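Local coordinates for protein catalase (Bacillus pumilus, PDB 4QOL) that breaks down hydrogen peroxide into water and dioxygen at a heme iron and also shows peroxidase-like reactivity toward phenolic substrates, at residues A[343-346]-A[351-354]; A[49-54]-A[306-311]; A[115-120]-A[124-129]. One frame throughout, in Å; residues are numbered along the deposited sequence.

Contact 1 (A[343-346]-A[351-354]); sequences TQRH and NYMR. With HEM (protoporphyrin IX containing Fe), chain E.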
loop_
_atom_site.group_PDB
_atom_site.type_symbol
_atom_site.label_atom_id
_atom_site.label_comp_id
_atom_site.label_asym_id
_atom_site.label_seq_id
_atom_site.Cartn_x
_atom_site.Cartn_y
_atom_site.Cartn_z
ATOM N N THR A 343 10.727 -8.120 3.168
ATOM C CA THR A 343 10.788 -6.665 3.036
ATOM C C THR A 343 10.420 -6.287 1.582
ATOM O O THR A 343 9.837 -5.225 1.351
ATOM C CB THR A 343 12.177 -6.131 3.489
ATOM O OG1 THR A 343 12.073 -4.718 3.712
ATOM C CG2 THR A 343 13.245 -6.279 2.430
ATOM N N GLN A 344 10.829 -7.125 0.630
ATOM C CA GLN A 344 10.597 -6.853 -0.782
ATOM C C GLN A 344 9.117 -6.878 -1.202
ATOM O O GLN A 344 8.656 -6.011 -1.959
ATOM C CB GLN A 344 11.410 -7.784 -1.667
ATOM C CG GLN A 344 12.904 -7.402 -1.599
ATOM C CD GLN A 344 13.859 -8.524 -1.743
ATOM O OE1 GLN A 344 13.470 -9.663 -2.148
ATOM N NE2 GLN A 344 15.110 -8.252 -1.482
ATOM N N ARG A 345 8.361 -7.759 -0.578
ATOM C CA ARG A 345 6.911 -7.724 -0.747
ATOM C C ARG A 345 6.294 -6.378 -0.359
ATOM O O ARG A 345 5.400 -5.917 -1.032
ATOM C CB ARG A 345 6.237 -8.965 -0.100
ATOM C CG ARG A 345 6.657 -10.281 -0.707
ATOM C CD ARG A 345 6.363 -11.485 0.192
ATOM N NE ARG A 345 7.032 -12.656 -0.331
ATOM C CZ ARG A 345 7.817 -13.492 0.336
ATOM N NH1 ARG A 345 7.960 -13.409 1.652
ATOM N NH2 ARG A 345 8.411 -14.497 -0.330
ATOM N N HIS A 346 6.735 -5.824 0.749
ATOM C CA HIS A 346 6.361 -4.481 1.236
ATOM C C HIS A 346 6.919 -3.371 0.343
ATOM O O HIS A 346 6.168 -2.382 0.000
ATOM C CB HIS A 346 6.834 -4.298 2.677
ATOM C CG HIS A 346 6.964 -2.859 3.138
ATOM N ND1 HIS A 346 5.883 -2.059 3.435
ATOM C CD2 HIS A 346 8.050 -2.091 3.336
ATOM C CE1 HIS A 346 6.297 -0.873 3.827
ATOM N NE2 HIS A 346 7.608 -0.856 3.776
ATOM N N ASN A 351 3.961 -8.872 -6.300
ATOM C CA ASN A 351 4.448 -9.327 -7.601
ATOM C C ASN A 351 5.779 -8.735 -8.006
ATOM O O ASN A 351 6.108 -8.639 -9.203
ATOM C CB ASN A 351 3.364 -9.139 -8.685
ATOM C CG ASN A 351 2.229 -10.067 -8.495
ATOM O OD1 ASN A 351 2.439 -11.258 -8.288
ATOM N ND2 ASN A 351 1.011 -9.536 -8.468
ATOM N N TYR A 352 6.647 -8.454 -7.027
ATOM C CA TYR A 352 7.953 -7.862 -7.353
ATOM C C TYR A 352 8.840 -8.723 -8.187
ATOM O O TYR A 352 9.717 -8.209 -8.925
ATOM C CB TYR A 352 8.693 -7.424 -6.053
ATOM C CG TYR A 352 9.306 -8.675 -5.301
ATOM C CD1 TYR A 352 8.579 -9.475 -4.397
ATOM C CD2 TYR A 352 10.648 -8.983 -5.465
ATOM C CE1 TYR A 352 9.174 -10.548 -3.709
ATOM C CE2 TYR A 352 11.225 -10.072 -4.820
ATOM C CZ TYR A 352 10.492 -10.841 -3.940
ATOM O OH TYR A 352 11.042 -11.910 -3.271
ATOM N N MET A 353 8.613 -10.042 -8.158
ATOM C CA MET A 353 9.409 -10.944 -9.016
ATOM C C MET A 353 9.104 -10.853 -10.517
ATOM O O MET A 353 9.831 -11.431 -11.346
ATOM C CB MET A 353 9.252 -12.381 -8.481
ATOM C CG MET A 353 9.993 -12.665 -7.168
ATOM S SD MET A 353 11.781 -12.396 -7.270
ATOM C CE MET A 353 12.205 -13.697 -8.443
ATOM N N ARG A 354 8.052 -10.134 -10.873
ATOM C CA ARG A 354 7.752 -9.787 -12.267
ATOM C C ARG A 354 8.348 -8.510 -12.798
ATOM O O ARG A 354 8.241 -8.189 -13.991
ATOM C CB ARG A 354 6.219 -9.753 -12.437
ATOM C CG ARG A 354 5.496 -11.050 -12.042
ATOM C CD ARG A 354 6.025 -12.248 -12.829
ATOM N NE ARG A 354 5.140 -13.411 -12.658
ATOM C CZ ARG A 354 5.192 -14.522 -13.418
ATOM N NH1 ARG A 354 6.046 -14.638 -14.407
ATOM N NH2 ARG A 354 4.371 -15.513 -13.174
HETATM C CHA HEM E . 19.856 -5.284 2.062
HETATM C CHB HEM E . 18.245 -7.544 6.041
HETATM C CHC HEM E . 22.888 -9.111 6.929
HETATM C CHD HEM E . 24.163 -7.412 2.574
HETATM C C1A HEM E . 19.036 -5.734 3.086
HETATM C C2A HEM E . 17.647 -5.423 3.237
HETATM C C3A HEM E . 17.198 -6.062 4.352
HETATM C C4A HEM E . 18.294 -6.765 4.885
HETATM C CMA HEM E . 15.830 -6.177 4.959
HETATM C CAA HEM E . 16.861 -4.585 2.281
HETATM C CBA HEM E . 16.705 -5.437 1.004
HETATM C CGA HEM E . 15.786 -4.812 0.023
HETATM O O1A HEM E . 15.775 -5.267 -1.139
HETATM O O2A HEM E . 14.967 -3.929 0.366
HETATM C C1B HEM E . 19.414 -8.131 6.600
HETATM C C2B HEM E . 19.375 -8.878 7.820
HETATM C C3B HEM E . 20.649 -9.303 8.095
HETATM C C4B HEM E . 21.501 -8.857 6.983
HETATM C CMB HEM E . 18.128 -9.132 8.628
HETATM C CAB HEM E . 21.139 -10.127 9.201
HETATM C CBB HEM E . 20.262 -10.804 9.948
HETATM C C1C HEM E . 23.639 -8.783 5.800
HETATM C C2C HEM E . 24.863 -9.341 5.512
HETATM C C3C HEM E . 25.231 -8.843 4.301
HETATM C C4C HEM E . 24.190 -8.031 3.794
HETATM C CMC HEM E . 25.639 -10.234 6.457
HETATM C CAC HEM E . 26.383 -9.232 3.559
HETATM C CBC HEM E . 26.873 -10.439 3.784
HETATM C C1D HEM E . 23.046 -6.693 2.120
HETATM C C2D HEM E . 23.076 -5.968 0.850
HETATM C C3D HEM E . 21.904 -5.344 0.698
HETATM C C4D HEM E . 21.143 -5.708 1.889
HETATM C CMD HEM E . 24.272 -5.957 -0.055
HETATM C CAD HEM E . 21.448 -4.488 -0.456
HETATM C CBD HEM E . 20.982 -5.465 -1.559
HETATM C CGD HEM E . 20.574 -4.571 -2.694
HETATM O O1D HEM E . 21.466 -4.163 -3.429
HETATM O O2D HEM E . 19.371 -4.250 -2.889
HETATM N NA HEM E . 19.433 -6.602 4.107
HETATM N NB HEM E . 20.688 -8.164 6.168
HETATM N NC HEM E . 23.196 -8.047 4.724
HETATM N ND HEM E . 21.874 -6.522 2.722
HETATM FE FE HEM E . 21.311 -7.311 4.378
HETATM O O HOH W 1 13.626 -11.966 -3.385
HETATM O O HOH W 2 9.623 -14.190 -3.166
#
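Gln344 sets its CB over the middle of the Tyr352 ring in a CH-pi contact, with CB 3.9 Å from the ring centroid and only 10° off the ring normal. Met353 CG lies against the opposite face, nearer the rim, so the ring is held between two methylene groups. Arg345 adds an oblique touch, its CG 3.9 Å from Tyr352 CE1. Tyrosine suits this place because its body is greasy while its hydroxyl reaches water. Its chi1 of 76°, with CG between the backbone N and the carbonyl carbon, presents a face of the ring to the helix.

Beyond CB the Gln344 chain bends at chi2 and carries the amide past the ring toward the heme. There Gln344 NE2 gives a hydrogen bond to heme O1A, 3.1 Å away and fairly straight at 162°, and it also bonds to Phe316 O. Gln344 OE1 accepts from a water at 2.6 Å, and this same water lies 2.6 Å from Tyr352 OH, in the plane of the ring. With both ends occupied, the amide has a fixed rotation. A second water, 2.7 Å from Tyr352 OH, makes a weak bond to Arg345 NH2. Glutamine, donor at one end and acceptor at the other, thus links a heme propionate, through one water, to the tyrosine hydroxyl. The site is the propionate edge of a catalase heme pocket, held by the helix that in this family also carries the iron-ligating tyrosine.

Contact 2 (A[49-54]-A[306-311]); sequences ERIPER and NFFAET. With HEM (protoporphyrin IX containing Fe), chain E.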
loop_
_atom_site.group_PDB
_atom_site.type_symbol
_atom_site.label_atom_id
_atom_site.label_comp_id
_atom_site.label_asym_id
_atom_site.label_seq_id
_atom_site.Cartn_x
_atom_site.Cartn_y
_atom_site.Cartn_z
ATOM N N GLU A 49 5.365 8.934 -7.404
ATOM C CA GLU A 49 6.607 8.406 -7.936
ATOM C C GLU A 49 7.424 7.620 -6.962
ATOM O O GLU A 49 8.015 6.609 -7.342
ATOM C CB GLU A 49 7.509 9.480 -8.479
ATOM C CG GLU A 49 7.006 10.050 -9.769
ATOM C CD GLU A 49 7.901 11.095 -10.384
ATOM O OE1 GLU A 49 7.399 11.776 -11.345
ATOM O OE2 GLU A 49 9.095 11.269 -9.996
ATOM N N ARG A 50 7.380 7.986 -5.669
ATOM C CA ARG A 50 8.299 7.392 -4.706
ATOM C C ARG A 50 7.740 6.143 -4.058
ATOM O O ARG A 50 6.559 6.047 -3.739
ATOM C CB ARG A 50 8.620 8.466 -3.581
ATOM C CG ARG A 50 9.275 9.715 -4.081
ATOM C CD ARG A 50 10.636 9.553 -4.734
ATOM N NE ARG A 50 10.944 10.868 -5.258
ATOM C CZ ARG A 50 10.857 11.245 -6.524
ATOM N NH1 ARG A 50 10.517 10.419 -7.544
ATOM N NH2 ARG A 50 10.962 12.552 -6.754
ATOM N N ILE A 51 8.643 5.207 -3.789
ATOM C CA ILE A 51 8.347 4.026 -3.005
ATOM C C ILE A 51 9.337 3.972 -1.813
ATOM O O ILE A 51 10.345 4.704 -1.826
ATOM C CB ILE A 51 8.503 2.747 -3.892
ATOM C CG1 ILE A 51 9.957 2.537 -4.384
ATOM C CG2 ILE A 51 7.504 2.815 -5.039
ATOM C CD1 ILE A 51 10.180 1.167 -5.067
ATOM N N PRO A 52 9.079 3.110 -0.848
ATOM C CA PRO A 52 10.013 3.130 0.320
ATOM C C PRO A 52 11.409 2.762 -0.109
ATOM O O PRO A 52 11.570 1.934 -0.966
ATOM C CB PRO A 52 9.434 2.104 1.303
ATOM C CG PRO A 52 7.989 1.929 0.857
ATOM C CD PRO A 52 7.989 2.167 -0.645
ATOM N N GLU A 53 12.394 3.424 0.459
ATOM C CA GLU A 53 13.772 3.000 0.255
ATOM C C GLU A 53 14.026 1.703 1.010
ATOM O O GLU A 53 13.300 1.343 1.947
ATOM C CB GLU A 53 14.796 4.100 0.660
ATOM C CG GLU A 53 15.017 4.233 2.132
ATOM C CD GLU A 53 15.970 5.353 2.508
ATOM O OE1 GLU A 53 16.208 6.346 1.700
ATOM O OE2 GLU A 53 16.430 5.359 3.722
ATOM N N ARG A 54 15.124 1.044 0.636
ATOM C CA ARG A 54 15.539 -0.134 1.393
ATOM C C ARG A 54 15.811 0.179 2.859
ATOM O O ARG A 54 16.358 1.196 3.159
ATOM C CB ARG A 54 16.853 -0.716 0.822
ATOM C CG ARG A 54 16.711 -1.237 -0.613
ATOM C CD ARG A 54 18.102 -1.391 -1.240
ATOM N NE ARG A 54 17.981 -2.081 -2.523
ATOM C CZ ARG A 54 17.524 -1.527 -3.660
ATOM N NH1 ARG A 54 17.099 -0.295 -3.685
ATOM N NH2 ARG A 54 17.442 -2.286 -4.820
ATOM N N ASN A 306 17.368 2.663 -16.834
ATOM C CA ASN A 306 16.577 3.553 -15.952
ATOM C C ASN A 306 16.892 3.170 -14.498
ATOM O O ASN A 306 16.783 2.010 -14.096
ATOM C CB ASN A 306 15.089 3.431 -16.216
ATOM C CG ASN A 306 14.270 4.343 -15.326
ATOM O OD1 ASN A 306 13.785 3.943 -14.254
ATOM N ND2 ASN A 306 14.037 5.573 -15.805
ATOM N N PHE A 307 17.363 4.131 -13.743
ATOM C CA PHE A 307 17.874 3.817 -12.404
ATOM C C PHE A 307 16.751 3.292 -11.511
ATOM O O PHE A 307 16.909 2.303 -10.770
ATOM C CB PHE A 307 18.526 5.069 -11.800
ATOM C CG PHE A 307 19.161 4.841 -10.448
ATOM C CD1 PHE A 307 18.427 4.954 -9.308
ATOM C CD2 PHE A 307 20.479 4.479 -10.361
ATOM C CE1 PHE A 307 18.996 4.701 -8.080
ATOM C CE2 PHE A 307 21.100 4.343 -9.145
ATOM C CZ PHE A 307 20.363 4.427 -7.998
ATOM N N PHE A 308 15.623 3.985 -11.496
ATOM C CA PHE A 308 14.518 3.525 -10.627
ATOM C C PHE A 308 14.086 2.082 -10.982
ATOM O O PHE A 308 13.913 1.231 -10.099
ATOM C CB PHE A 308 13.334 4.483 -10.712
ATOM C CG PHE A 308 12.141 4.061 -9.920
ATOM C CD1 PHE A 308 12.004 4.417 -8.602
ATOM C CD2 PHE A 308 11.188 3.219 -10.476
ATOM C CE1 PHE A 308 10.900 3.957 -7.869
ATOM C CE2 PHE A 308 10.056 2.800 -9.750
ATOM C CZ PHE A 308 9.915 3.143 -8.459
ATOM N N ALA A 309 13.788 1.864 -12.252
ATOM C CA ALA A 309 13.123 0.679 -12.648
ATOM C C ALA A 309 14.010 -0.548 -12.420
ATOM O O ALA A 309 13.504 -1.647 -12.183
ATOM C CB ALA A 309 12.654 0.742 -14.127
ATOM N N GLU A 310 15.322 -0.358 -12.571
ATOM C CA GLU A 310 16.302 -1.454 -12.538
ATOM C C GLU A 310 17.098 -1.464 -11.251
ATOM O O GLU A 310 17.083 -2.451 -10.553
ATOM C CB GLU A 310 17.220 -1.344 -13.763
ATOM C CG GLU A 310 16.450 -1.555 -15.066
ATOM C CD GLU A 310 17.240 -1.197 -16.272
ATOM O OE1 GLU A 310 18.205 -1.918 -16.522
ATOM O OE2 GLU A 310 16.912 -0.173 -16.944
ATOM N N THR A 311 17.719 -0.368 -10.874
ATOM C CA THR A 311 18.529 -0.373 -9.647
ATOM C C THR A 311 17.666 -0.225 -8.378
ATOM O O THR A 311 17.792 -1.034 -7.447
ATOM C CB THR A 311 19.651 0.661 -9.709
ATOM O OG1 THR A 311 20.451 0.416 -10.873
ATOM C CG2 THR A 311 20.504 0.652 -8.493
HETATM C CHA HEM E . 19.856 -5.284 2.062
HETATM C CHB HEM E . 18.245 -7.544 6.041
HETATM C CHC HEM E . 22.888 -9.111 6.929
HETATM C CHD HEM E . 24.163 -7.412 2.574
HETATM C C1A HEM E . 19.036 -5.734 3.086
HETATM C C2A HEM E . 17.647 -5.423 3.237
HETATM C C3A HEM E . 17.198 -6.062 4.352
HETATM C C4A HEM E . 18.294 -6.765 4.885
HETATM C CMA HEM E . 15.830 -6.177 4.959
HETATM C CAA HEM E . 16.861 -4.585 2.281
HETATM C CBA HEM E . 16.705 -5.437 1.004
HETATM C CGA HEM E . 15.786 -4.812 0.023
HETATM O O1A HEM E . 15.775 -5.267 -1.139
HETATM O O2A HEM E . 14.967 -3.929 0.366
HETATM C C1B HEM E . 19.414 -8.131 6.600
HETATM C C2B HEM E . 19.375 -8.878 7.820
HETATM C C3B HEM E . 20.649 -9.303 8.095
HETATM C C4B HEM E . 21.501 -8.857 6.983
HETATM C CMB HEM E . 18.128 -9.132 8.628
HETATM C CAB HEM E . 21.139 -10.127 9.201
HETATM C CBB HEM E . 20.262 -10.804 9.948
HETATM C C1C HEM E . 23.639 -8.783 5.800
HETATM C C2C HEM E . 24.863 -9.341 5.512
HETATM C C3C HEM E . 25.231 -8.843 4.301
HETATM C C4C HEM E . 24.190 -8.031 3.794
HETATM C CMC HEM E . 25.639 -10.234 6.457
HETATM C CAC HEM E . 26.383 -9.232 3.559
HETATM C CBC HEM E . 26.873 -10.439 3.784
HETATM C C1D HEM E . 23.046 -6.693 2.120
HETATM C C2D HEM E . 23.076 -5.968 0.850
HETATM C C3D HEM E . 21.904 -5.344 0.698
HETATM C C4D HEM E . 21.143 -5.708 1.889
HETATM C CMD HEM E . 24.272 -5.957 -0.055
HETATM C CAD HEM E . 21.448 -4.488 -0.456
HETATM C CBD HEM E . 20.982 -5.465 -1.559
HETATM C CGD HEM E . 20.574 -4.571 -2.694
HETATM O O1D HEM E . 21.466 -4.163 -3.429
HETATM O O2D HEM E . 19.371 -4.250 -2.889
HETATM N NA HEM E . 19.433 -6.602 4.107
HETATM N NB HEM E . 20.688 -8.164 6.168
HETATM N NC HEM E . 23.196 -8.047 4.724
HETATM N ND HEM E . 21.874 -6.522 2.722
HETATM FE FE HEM E . 21.311 -7.311 4.378
#
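Ile51 and Phe308 form the apolar half of this contact, with Ile51 CG1 3.9 Å from Phe308 CE1 and Ile51 CD1 likewise 3.9 Å from Phe308 CZ. The ring swings out from its helix with CG anti to the backbone N (chi1 177°), which lets its far end reach the isoleucine.

The polar and closer part lies at the other end, where the long chain of Arg54 spans a gap that the backbones leave wide: Arg54 CA and Thr311 CA, the nearest such pair, are 11.4 Å apart. Arg54 NH2 donates to Thr311 O at 2.9 Å, in the carbonyl plane, although this oxygen sits somewhat off the guanidinium plane. Arg54 NE gives a short 2.6 Å bond to heme O2D with an angle of 152°. Arginine suits the place because one flat cation can serve a propionate and a backbone carbonyl together.

The Ile51 end is the looser one: its side chains meet obliquely, and Phe308 is partly exposed and packs on Asp370 of the second subunit. Nearby, Arg50 makes a salt bridge with its neighbour Glu49 (Arg50 NH1 to Glu49 OE2 3.0 Å), while Glu49 OE1 bonds His148 of the third subunit and Glu49 OE2 bonds Gln369 of the second.

Around the contact, Ile51 rests on Leu348 and Arg54 on Arg347, both of helix 331-348, while Thr311 packs on Phe92 and Arg94 of strand 88-96.

Contact 3 (A[115-120]-A[124-129]); sequences AVKFYT and NYDLVG. With HEM (protoporphyrin IX containing Fe), chain E.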
loop_
_atom_site.group_PDB
_atom_site.type_symbol
_atom_site.label_atom_id
_atom_site.label_comp_id
_atom_site.label_asym_id
_atom_site.label_seq_id
_atom_site.Cartn_x
_atom_site.Cartn_y
_atom_site.Cartn_z
ATOM N N ALA A 115 26.112 -7.128 -4.057
ATOM C CA ALA A 115 24.991 -8.068 -4.321
ATOM C C ALA A 115 24.974 -8.482 -5.780
ATOM O O ALA A 115 24.899 -7.628 -6.644
ATOM C CB ALA A 115 23.652 -7.409 -3.958
ATOM N N VAL A 116 25.105 -9.777 -6.055
ATOM C CA VAL A 116 25.169 -10.288 -7.385
ATOM C C VAL A 116 24.031 -11.266 -7.684
ATOM O O VAL A 116 23.829 -12.247 -6.953
ATOM C CB VAL A 116 26.519 -11.030 -7.600
ATOM C CG1 VAL A 116 26.635 -11.530 -9.053
ATOM C CG2 VAL A 116 27.695 -10.113 -7.232
ATOM N N LYS A 117 23.302 -10.970 -8.748
ATOM C CA LYS A 117 22.200 -11.821 -9.214
ATOM C C LYS A 117 22.700 -12.501 -10.509
ATOM O O LYS A 117 23.011 -11.800 -11.467
ATOM C CB LYS A 117 20.972 -10.949 -9.499
ATOM C CG LYS A 117 19.756 -11.639 -10.113
ATOM C CD LYS A 117 18.555 -10.711 -10.341
ATOM C CE LYS A 117 18.033 -10.078 -9.075
ATOM N NZ LYS A 117 17.635 -11.019 -7.974
ATOM N N PHE A 118 22.849 -13.820 -10.450
ATOM C CA PHE A 118 23.213 -14.648 -11.585
ATOM C C PHE A 118 21.920 -15.216 -12.231
ATOM O O PHE A 118 21.140 -15.938 -11.585
ATOM C CB PHE A 118 24.049 -15.821 -11.118
ATOM C CG PHE A 118 25.348 -15.484 -10.435
ATOM C CD1 PHE A 118 25.431 -15.270 -9.105
ATOM C CD2 PHE A 118 26.542 -15.531 -11.166
ATOM C CE1 PHE A 118 26.628 -15.088 -8.461
ATOM C CE2 PHE A 118 27.754 -15.249 -10.532
ATOM C CZ PHE A 118 27.810 -15.046 -9.180
ATOM N N TYR A 119 21.719 -14.927 -13.519
ATOM C CA TYR A 119 20.538 -15.366 -14.252
ATOM C C TYR A 119 20.747 -16.764 -14.858
ATOM O O TYR A 119 20.988 -16.920 -16.056
ATOM C CB TYR A 119 20.153 -14.346 -15.287
ATOM C CG TYR A 119 19.778 -12.974 -14.771
ATOM C CD1 TYR A 119 18.462 -12.687 -14.344
ATOM C CD2 TYR A 119 20.688 -11.955 -14.809
ATOM C CE1 TYR A 119 18.117 -11.408 -13.898
ATOM C CE2 TYR A 119 20.337 -10.691 -14.388
ATOM C CZ TYR A 119 19.056 -10.432 -13.952
ATOM O OH TYR A 119 18.719 -9.113 -13.576
ATOM N N THR A 120 20.685 -17.791 -14.013
ATOM C CA THR A 120 21.133 -19.127 -14.445
ATOM C C THR A 120 20.026 -19.876 -15.188
ATOM O O THR A 120 18.842 -19.533 -15.084
ATOM C CB THR A 120 21.700 -20.042 -13.298
ATOM O OG1 THR A 120 20.699 -20.880 -12.725
ATOM C CG2 THR A 120 22.365 -19.170 -12.184
ATOM N N ASN A 124 17.323 -18.006 -10.869
ATOM C CA ASN A 124 18.161 -16.964 -10.405
ATOM C C ASN A 124 18.863 -17.386 -9.127
ATOM O O ASN A 124 18.233 -17.820 -8.173
ATOM C CB ASN A 124 17.355 -15.635 -10.242
ATOM C CG ASN A 124 17.079 -14.965 -11.563
ATOM O OD1 ASN A 124 17.474 -15.414 -12.606
ATOM N ND2 ASN A 124 16.379 -13.810 -11.507
ATOM N N TYR A 125 20.174 -17.183 -9.105
ATOM C CA TYR A 125 20.995 -17.311 -7.899
ATOM C C TYR A 125 21.507 -15.962 -7.408
ATOM O O TYR A 125 22.236 -15.265 -8.116
ATOM C CB TYR A 125 22.206 -18.199 -8.193
ATOM C CG TYR A 125 23.197 -18.319 -7.077
ATOM C CD1 TYR A 125 22.808 -18.680 -5.824
ATOM C CD2 TYR A 125 24.571 -18.095 -7.284
ATOM C CE1 TYR A 125 23.709 -18.818 -4.777
ATOM C CE2 TYR A 125 25.484 -18.281 -6.277
ATOM C CZ TYR A 125 25.050 -18.583 -5.008
ATOM O OH TYR A 125 25.953 -18.703 -3.957
ATOM N N ASP A 126 21.163 -15.597 -6.180
ATOM C CA ASP A 126 21.606 -14.322 -5.596
ATOM C C ASP A 126 22.674 -14.578 -4.563
ATOM O O ASP A 126 22.462 -15.332 -3.623
ATOM C CB ASP A 126 20.454 -13.554 -4.879
ATOM C CG ASP A 126 19.391 -12.917 -5.814
ATOM O OD1 ASP A 126 19.703 -12.637 -7.013
ATOM O OD2 ASP A 126 18.258 -12.762 -5.336
ATOM N N LEU A 127 23.843 -13.991 -4.744
ATOM C CA LEU A 127 24.910 -14.014 -3.724
ATOM C C LEU A 127 25.002 -12.600 -3.173
ATOM O O LEU A 127 25.556 -11.709 -3.806
ATOM C CB LEU A 127 26.255 -14.459 -4.276
ATOM C CG LEU A 127 27.453 -14.511 -3.297
ATOM C CD1 LEU A 127 27.164 -15.462 -2.137
ATOM C CD2 LEU A 127 28.683 -14.965 -4.039
ATOM N N VAL A 128 24.390 -12.439 -2.020
ATOM C CA VAL A 128 24.149 -11.109 -1.434
ATOM C C VAL A 128 25.282 -10.855 -0.436
ATOM O O VAL A 128 25.169 -11.119 0.782
ATOM C CB VAL A 128 22.725 -10.964 -0.797
ATOM C CG1 VAL A 128 22.503 -9.513 -0.354
ATOM C CG2 VAL A 128 21.646 -11.458 -1.759
ATOM N N GLY A 129 26.392 -10.329 -0.940
ATOM C CA GLY A 129 27.584 -10.162 -0.134
ATOM C C GLY A 129 27.803 -8.756 0.395
ATOM O O GLY A 129 27.066 -7.805 0.099
HETATM C CHA HEM E . 19.856 -5.284 2.062
HETATM C CHB HEM E . 18.245 -7.544 6.041
HETATM C CHC HEM E . 22.888 -9.111 6.929
HETATM C CHD HEM E . 24.163 -7.412 2.574
HETATM C C1A HEM E . 19.036 -5.734 3.086
HETATM C C2A HEM E . 17.647 -5.423 3.237
HETATM C C3A HEM E . 17.198 -6.062 4.352
HETATM C C4A HEM E . 18.294 -6.765 4.885
HETATM C CMA HEM E . 15.830 -6.177 4.959
HETATM C CAA HEM E . 16.861 -4.585 2.281
HETATM C CBA HEM E . 16.705 -5.437 1.004
HETATM C CGA HEM E . 15.786 -4.812 0.023
HETATM O O1A HEM E . 15.775 -5.267 -1.139
HETATM O O2A HEM E . 14.967 -3.929 0.366
HETATM C C1B HEM E . 19.414 -8.131 6.600
HETATM C C2B HEM E . 19.375 -8.878 7.820
HETATM C C3B HEM E . 20.649 -9.303 8.095
HETATM C C4B HEM E . 21.501 -8.857 6.983
HETATM C CMB HEM E . 18.128 -9.132 8.628
HETATM C CAB HEM E . 21.139 -10.127 9.201
HETATM C CBB HEM E . 20.262 -10.804 9.948
HETATM C C1C HEM E . 23.639 -8.783 5.800
HETATM C C2C HEM E . 24.863 -9.341 5.512
HETATM C C3C HEM E . 25.231 -8.843 4.301
HETATM C C4C HEM E . 24.190 -8.031 3.794
HETATM C CMC HEM E . 25.639 -10.234 6.457
HETATM C CAC HEM E . 26.383 -9.232 3.559
HETATM C CBC HEM E . 26.873 -10.439 3.784
HETATM C C1D HEM E . 23.046 -6.693 2.120
HETATM C C2D HEM E . 23.076 -5.968 0.850
HETATM C C3D HEM E . 21.904 -5.344 0.698
HETATM C C4D HEM E . 21.143 -5.708 1.889
HETATM C CMD HEM E . 24.272 -5.957 -0.055
HETATM C CAD HEM E . 21.448 -4.488 -0.456
HETATM C CBD HEM E . 20.982 -5.465 -1.559
HETATM C CGD HEM E . 20.574 -4.571 -2.694
HETATM O O1D HEM E . 21.466 -4.163 -3.429
HETATM O O2D HEM E . 19.371 -4.250 -2.889
HETATM N NA HEM E . 19.433 -6.602 4.107
HETATM N NB HEM E . 20.688 -8.164 6.168
HETATM N NC HEM E . 23.196 -8.047 4.724
HETATM N ND HEM E . 21.874 -6.522 2.722
HETATM FE FE HEM E . 21.311 -7.311 4.378
HETATM O O HOH W 3 15.609 -12.540 -8.985
HETATM O O HOH W 4 17.208 -17.538 -14.342
#
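Val116 pairs with Leu127, and Phe118 with Tyr125, as the hydrogen-bonded pairs of an antiparallel hairpin. Each pair exchanges two backbone bonds, Leu127 N reaching Val116 O at 2.8 Å, for example. Asp126 CA, between the two pairs, approaches Val116 O in a CA-H...O contact, and Asn124 CA, just beyond the second pair, approaches Phe118 O in the same way.

The charged interaction belongs to Lys117 and Asp126, a non-hydrogen-bonded pair whose side chains run alongside each other. Lysine suits the spot because its length lets it leave the strand extended (chi1 175°), then bend near its end and bring NZ round to the carboxylate, near its plane. Lys117 NZ meets Asp126 OD1 on its syn side at 2.8 Å and Asp126 OD2 only weakly at 3.2 Å. Lys117 NZ also donates to Ala315 O and to a water at 2.7 Å, and Thr317 N donates to Asp126 OD2, so this buried ion pair is well satisfied. The same water accepts from Asn124 ND2 at 2.9 Å.

Aromatic and apolar contacts occupy the other face. The Phe118 and Tyr125 rings are nearly parallel (22°) but slid apart, centroids 5.5 Å from each other, touching where Phe118 CD1 lies 3.5 Å from Tyr125 CD2. Val116 CG1 sits over a face of Phe118, toward the rim.

At the far end the small or branched residues Ala115 and Val128 leave room for the heme, Val128 CG1 being 3.8 Å from heme C2D. This is a hairpin of the antiparallel beta-barrel of catalases, its second strand leading toward the asparagine that lies on the distal heme side in this family.

The three contacts approach one heme from different parts of the fold. Contact 1 and contact 2 each bond a propionate, through Gln344 to O1A and Arg54 to O2D respectively, while contact 3 lays Val128 and Gly129 against the porphyrin itself. Arg94 and Arg347 add further bonds to the same heme. Contacts 1 and 2 have centres about 13 Å apart and touch directly, with His346 NE2 4.1 Å from Pro52 CG. Contact 3 touches neither: its centre is about 16 Å from that of contact 1 and about 19 Å from that of contact 2. In sequence, contact 3 falls between the two segments of contact 2, and contact 1 follows both.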